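Local coordinates for alpha-1,3-glucanase (Bacillus circulans, PDB 5ZRU), which probably hydrolyses alpha-1,3-glucan as a member of glycoside hydrolase family 87, this chain being its catalytic unit with bound calcium and zinc ions, at residues D22-A27 with G51-A56. Numbering follows the deposited sequence.
Sequences DTDDAA and GQRYIA. With CA (calcium ion), chain M.
The 3-10 turn at T23-D25 packs against the start of strand 53-57, with the CA atoms of T23 and Y54 5.5 Å apart, and a calcium ion ties side-chain oxygens of D22 and T23 to the backbone carbonyl of R53. T23 OG1 binds the metal at 2.5 Å and R53 O does so at 2.3 Å, so the 3.0 Å between these two oxygens reflects a shared ion and is no hydrogen bond. The T23 hydroxyl lies beside its own backbone N (chi1 -59°), which turns OG1 to the metal and CG2 to the strand, where it lies 3.8 Å from I55 CG1. I55 CD1 reaches on to A26 CB, extending the apolar side of the contact. D22 OD1 is a longer ligand at 2.8 Å, and it accepts the N-H of T23 on its anti lone pair, which probably helps hold the carboxylate in place. A water, S50 and D169 complete the site. On the more exposed side, R53 turns side-on to D24, and NE and NH2 both donate to OD1, the NH2 bond being the shorter at 2.8 Å. D24 OD1 lies in the guanidinium plane, and the carboxylate is tilted 41° from it. Calcium probably offsets the repulsion among the oxygens it gathers, while the salt bridge makes a second link, not through the metal, from R53 to the same loop in the D1 part of the catalytic unit.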
ATOM      1  N   ASP A  22      -7.740 -17.471   3.937  1.00 13.49           N
ATOM      2  CA  ASP A  22      -6.373 -17.504   3.432  1.00 17.52           C
ATOM      3  C   ASP A  22      -5.994 -18.914   2.995  1.00 17.84           C
ATOM      4  O   ASP A  22      -6.799 -19.854   3.022  1.00 14.83           O
ATOM      5  CB  ASP A  22      -5.374 -16.966   4.471  1.00 18.13           C
ATOM      6  CG  ASP A  22      -4.178 -16.209   3.828  1.00 26.66           C
ATOM      7  OD1 ASP A  22      -3.637 -16.671   2.784  1.00 19.71           O
ATOM      8  OD2 ASP A  22      -3.765 -15.146   4.365  1.00 29.04           O
ATOM      9  N   THR A  23      -4.723 -19.053   2.616  1.00 13.91           N
ATOM     10  CA  THR A  23      -4.270 -20.230   1.879  1.00 12.77           C
ATOM     11  C   THR A  23      -4.541 -21.517   2.644  1.00 16.27           C
ATOM     12  O   THR A  23      -5.064 -22.488   2.082  1.00 18.64           O
ATOM     13  CB  THR A  23      -2.782 -20.090   1.567  1.00 16.59           C
ATOM     14  OG1 THR A  23      -2.573 -18.908   0.783  1.00 14.23           O
ATOM     15  CG2 THR A  23      -2.285 -21.289   0.796  1.00 16.54           C
ATOM     16  N   ASP A  24      -4.208 -21.544   3.934  1.00 16.11           N
ATOM     17  CA  ASP A  24      -4.322 -22.783   4.691  1.00 22.01           C
ATOM     18  C   ASP A  24      -5.754 -23.102   5.101  1.00 20.58           C
ATOM     19  O   ASP A  24      -6.021 -24.242   5.495  1.00 23.19           O
ATOM     20  CB  ASP A  24      -3.413 -22.723   5.919  1.00 20.79           C
ATOM     21  CG  ASP A  24      -1.935 -22.642   5.545  1.00 29.21           C
ATOM     22  OD1 ASP A  24      -1.483 -23.470   4.727  1.00 35.66           O
ATOM     23  OD2 ASP A  24      -1.231 -21.749   6.060  1.00 33.13           O
ATOM     24  N   ASP A  25      -6.674 -22.135   5.019  1.00 19.05           N
ATOM     25  CA  ASP A  25      -8.094 -22.398   5.248  1.00 16.96           C
ATOM     26  C   ASP A  25      -8.753 -23.137   4.088  1.00 17.11           C
ATOM     27  O   ASP A  25      -9.891 -23.601   4.232  1.00 18.58           O
ATOM     28  CB  ASP A  25      -8.856 -21.089   5.487  1.00 18.97           C
ATOM     29  CG  ASP A  25      -8.421 -20.358   6.748  1.00 28.47           C
ATOM     30  OD1 ASP A  25      -8.098 -21.023   7.752  1.00 30.45           O
ATOM     31  OD2 ASP A  25      -8.421 -19.100   6.732  1.00 33.89           O
ATOM     32  N   ALA A  26      -8.084 -23.255   2.949  1.00 16.98           N
ATOM     33  CA  ALA A  26      -8.718 -23.779   1.750  1.00 16.40           C
ATOM     34  C   ALA A  26      -8.489 -25.273   1.606  1.00 16.90           C
ATOM     35  O   ALA A  26      -7.401 -25.783   1.887  1.00 18.87           O
ATOM     36  CB  ALA A  26      -8.189 -23.078   0.499  1.00 16.53           C
ATOM     37  N   ALA A  27      -9.524 -25.963   1.141  1.00 17.17           N
ATOM     38  CA  ALA A  27      -9.351 -27.280   0.556  1.00 19.41           C
ATOM     39  C   ALA A  27      -8.868 -27.133  -0.884  1.00 19.28           C
ATOM     40  O   ALA A  27      -9.347 -26.266  -1.625  1.00 17.78           O
ATOM     41  CB  ALA A  27     -10.667 -28.056   0.598  1.00 23.88           C
ATOM     42  N   GLY A  51       2.009 -14.913   3.935  1.00 12.51           N
ATOM     43  CA  GLY A  51       2.560 -16.067   4.617  1.00 13.04           C
ATOM     44  C   GLY A  51       3.488 -16.903   3.757  1.00 16.46           C
ATOM     45  O   GLY A  51       3.811 -18.037   4.126  1.00 12.26           O
ATOM     46  N   GLN A  52       3.927 -16.344   2.617  1.00 11.53           N
ATOM     47  CA  GLN A  52       4.817 -17.020   1.669  1.00 12.80           C
ATOM     48  C   GLN A  52       4.247 -18.366   1.215  1.00 11.64           C
ATOM     49  O   GLN A  52       4.980 -19.335   0.997  1.00 12.47           O
ATOM     50  CB  GLN A  52       6.224 -17.179   2.251  1.00 16.07           C
ATOM     51  CG  GLN A  52       6.872 -15.829   2.618  1.00 12.75           C
ATOM     52  CD  GLN A  52       6.367 -15.283   3.945  1.00 10.78           C
ATOM     53  OE1 GLN A  52       6.310 -16.005   4.950  1.00 14.69           O
ATOM     54  NE2 GLN A  52       5.993 -14.012   3.956  1.00 13.54           N
ATOM     55  N   ARG A  53       2.924 -18.422   1.058  1.00 10.89           N
ATOM     56  CA  ARG A  53       2.225 -19.637   0.658  1.00 11.70           C
ATOM     57  C   ARG A  53       1.011 -19.255  -0.176  1.00 12.36           C
ATOM     58  O   ARG A  53       0.292 -18.330   0.184  1.00  9.26           O
ATOM     59  CB  ARG A  53       1.756 -20.442   1.878  1.00 17.14           C
ATOM     60  CG  ARG A  53       2.870 -21.021   2.723  1.00 23.98           C
ATOM     61  CD  ARG A  53       2.387 -21.314   4.130  1.00 25.21           C
ATOM     62  NE  ARG A  53       1.470 -22.445   4.166  1.00 26.97           N
ATOM     63  CZ  ARG A  53       1.860 -23.716   4.160  1.00 33.05           C
ATOM     64  NH1 ARG A  53       3.153 -24.013   4.104  1.00 32.07           N
ATOM     65  NH2 ARG A  53       0.963 -24.692   4.197  1.00 26.39           N
ATOM     66  N   TYR A  54       0.781 -19.961  -1.281  1.00 12.12           N
ATOM     67  CA  TYR A  54      -0.451 -19.768  -2.037  1.00 11.64           C
ATOM     68  C   TYR A  54      -0.817 -21.077  -2.721  1.00 12.67           C
ATOM     69  O   TYR A  54      -0.044 -22.037  -2.717  1.00 13.80           O
ATOM     70  CB  TYR A  54      -0.326 -18.624  -3.056  1.00 10.20           C
ATOM     71  CG  TYR A  54       0.547 -18.920  -4.266  1.00  9.33           C
ATOM     72  CD1 TYR A  54       1.939 -18.806  -4.194  1.00  9.07           C
ATOM     73  CD2 TYR A  54      -0.021 -19.282  -5.483  1.00 10.55           C
ATOM     74  CE1 TYR A  54       2.742 -19.050  -5.321  1.00 11.71           C
ATOM     75  CE2 TYR A  54       0.770 -19.529  -6.612  1.00 11.21           C
ATOM     76  CZ  TYR A  54       2.151 -19.408  -6.522  1.00 12.52           C
ATOM     77  OH  TYR A  54       2.932 -19.646  -7.635  1.00 14.61           O
ATOM     78  N   ILE A  55      -2.020 -21.111  -3.295  1.00 11.36           N
ATOM     79  CA  ILE A  55      -2.521 -22.294  -3.992  1.00 11.04           C
ATOM     80  C   ILE A  55      -2.351 -22.074  -5.486  1.00 12.66           C
ATOM     81  O   ILE A  55      -2.914 -21.131  -6.059  1.00 12.16           O
ATOM     82  CB  ILE A  55      -3.991 -22.585  -3.643  1.00 12.79           C
ATOM     83  CG1 ILE A  55      -4.149 -22.793  -2.141  1.00 18.17           C
ATOM     84  CG2 ILE A  55      -4.485 -23.820  -4.401  1.00 12.09           C
ATOM     85  CD1 ILE A  55      -5.315 -22.029  -1.569  1.00 23.21           C
ATOM     86  N   ALA A  56      -1.583 -22.947  -6.127  1.00 11.31           N
ATOM     87  CA  ALA A  56      -1.443 -22.918  -7.572  1.00 11.01           C
ATOM     88  C   ALA A  56      -2.567 -23.725  -8.211  1.00 13.91           C
ATOM     89  O   ALA A  56      -2.881 -24.835  -7.759  1.00 11.53           O
ATOM     90  CB  ALA A  56      -0.080 -23.463  -7.999  1.00 12.41           C
TER
HETATM   91 CA    CA M 611      -1.099 -17.110   1.584  1.00 19.56          CA
HETATM   92  O   HOH W   1      -1.049 -18.061   3.863  1.00 17.19           O